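Local structure of putative fimbrium tip subunit Fim1C (Bacteroides ovatus, 4EPS) at residues 443-446 / 447-450. The protein is probably a component of the fimbrium tip, the end of a cell-surface filament of a kind that mediates adhesion and biofilm formation. Residues are numbered along the deposited sequence; the frame is centred on the assembly and turned at random. Where two conformers were deposited one is given.
Sequences KDNS and LESK
Glu448 CB sits to one side of the Asn445 amide plane, obliquely above its outer OD1/ND2 edge, 3.8 Å from Asn445 CG, while the carboxylate reaches round to the amide's nitrogen end. This is the N-cap of helix 446-458, and Asn445 is the capping residue. Its OD1 takes the N-H of Glu448 in a weak bond of 3.4 Å that arrives from the same side, well above the amide plane. At the nitrogen end the geometry is cleaner. ND2 donates to Glu448 OE1 over 2.9 Å, the oxygen lying only 10° out of the amide plane and receiving through its anti lone pair. A classical capping box would return this glutamate to the cap's backbone N-H; here it goes to the side-chain amide. With CG swung away from the backbone N (chi1 -160°), the asparagine reaches forward over the first turn, and the carboxylate is turned 36° from the amide.

Gln441 NE2 also donates to OD1, so the cap oxygen answers to two N-H groups, and this bond ties the preceding loop to the helix start. With an alanine here, Glu448 OE1 would probably lose its amide donor and the carboxylate be freer to turn, while the first-turn N-H and Gln441 NE2 would lose their shared acceptor.

Behind the cap, the helical bonding begins at once: Ser449 N donates to Asn445 O at 3.0 Å. One face of the turn meets the second subunit, where Ser449 OG, in one of its two modelled conformers, is hydrogen-bonded to Ser449 OG of that chain; Ser446 OG instead turns back to Leu440 O. Lys450 N donates to Ser446 O at 2.7 Å, and Lys450 CB packs against that same oxygen at 3.3 Å.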
loop_
_atom_site.group_PDB
_atom_site.type_symbol
_atom_site.label_atom_id
_atom_site.label_comp_id
_atom_site.label_asym_id
_atom_site.label_seq_id
_atom_site.Cartn_x
_atom_site.Cartn_y
_atom_site.Cartn_z
ATOM N N LYS A 443 26.512 -7.461 0.253
ATOM C CA LYS A 443 27.018 -8.689 0.881
ATOM C C LYS A 443 26.125 -9.908 0.616
ATOM O O LYS A 443 26.618 -11.032 0.697
ATOM C CB LYS A 443 27.204 -8.476 2.406
ATOM C CG LYS A 443 25.906 -8.235 3.188
ATOM C CD LYS A 443 26.160 -7.705 4.606
ATOM C CE LYS A 443 24.888 -7.571 5.417
ATOM N NZ LYS A 443 23.920 -6.620 4.802
ATOM N N ASP A 444 24.838 -9.687 0.286
ATOM C CA ASP A 444 23.878 -10.755 -0.037
ATOM C C ASP A 444 23.757 -11.002 -1.563
ATOM O O ASP A 444 22.765 -11.581 -2.008
ATOM C CB ASP A 444 22.495 -10.431 0.563
ATOM C CG ASP A 444 22.513 -10.425 2.088
ATOM O OD1 ASP A 444 23.323 -11.161 2.671
ATOM O OD2 ASP A 444 21.804 -9.596 2.684
ATOM N N ASN A 445 24.776 -10.605 -2.350
ATOM C CA ASN A 445 24.809 -10.769 -3.817
ATOM C C ASN A 445 23.500 -10.256 -4.488
ATOM O O ASN A 445 22.885 -10.965 -5.298
ATOM C CB ASN A 445 25.108 -12.238 -4.222
ATOM C CG ASN A 445 25.618 -12.438 -5.631
ATOM O OD1 ASN A 445 25.752 -11.507 -6.434
ATOM N ND2 ASN A 445 25.922 -13.675 -5.975
ATOM N N SER A 446 23.112 -9.010 -4.184
ATOM C CA SER A 446 21.926 -8.382 -4.809
ATOM C C SER A 446 22.072 -8.287 -6.336
ATOM O O SER A 446 21.077 -8.369 -7.056
ATOM C CB SER A 446 21.661 -6.995 -4.228
ATOM O OG SER A 446 22.833 -6.197 -4.272
ATOM N N LEU A 447 23.302 -8.166 -6.840
ATOM C CA LEU A 447 23.492 -8.076 -8.289
ATOM C C LEU A 447 22.925 -9.328 -8.972
ATOM O O LEU A 447 22.137 -9.216 -9.913
ATOM C CB LEU A 447 24.985 -7.897 -8.590
ATOM C CG LEU A 447 25.384 -7.590 -10.030
ATOM C CD1 LEU A 447 26.769 -6.970 -10.036
ATOM C CD2 LEU A 447 25.450 -8.873 -10.887
ATOM N N GLU A 448 23.279 -10.512 -8.481
ATOM C CA GLU A 448 22.759 -11.717 -9.125
ATOM C C GLU A 448 21.320 -12.049 -8.688
ATOM O O GLU A 448 20.505 -12.401 -9.549
ATOM C CB GLU A 448 23.696 -12.917 -8.851
ATOM C CG GLU A 448 25.035 -12.725 -9.562
ATOM C CD GLU A 448 25.910 -13.950 -9.741
ATOM O OE1 GLU A 448 26.440 -14.473 -8.731
ATOM O OE2 GLU A 448 26.140 -14.331 -10.911
ATOM N N SER A 449 21.000 -11.897 -7.389
ATOM C CA SER A 449 19.692 -12.261 -6.807
ATOM C C SER A 449 18.553 -11.281 -7.106
ATOM O O SER A 449 17.406 -11.716 -7.268
ATOM C CB SER A 449 19.818 -12.402 -5.292
ATOM O OG SER A 449 20.813 -13.350 -4.945
ATOM N N LYS A 450 18.832 -9.952 -7.085
ATOM C CA LYS A 450 17.767 -8.954 -7.319
ATOM C C LYS A 450 17.746 -8.401 -8.743
ATOM O O LYS A 450 16.678 -8.029 -9.214
ATOM C CB LYS A 450 17.887 -7.779 -6.328
ATOM C CG LYS A 450 17.563 -8.197 -4.895
ATOM C CD LYS A 450 17.461 -7.003 -3.941
ATOM C CE LYS A 450 17.028 -7.492 -2.574
ATOM N NZ LYS A 450 17.302 -6.496 -1.498
HETATM O O HOH W 1 21.607 -13.922 -2.225
#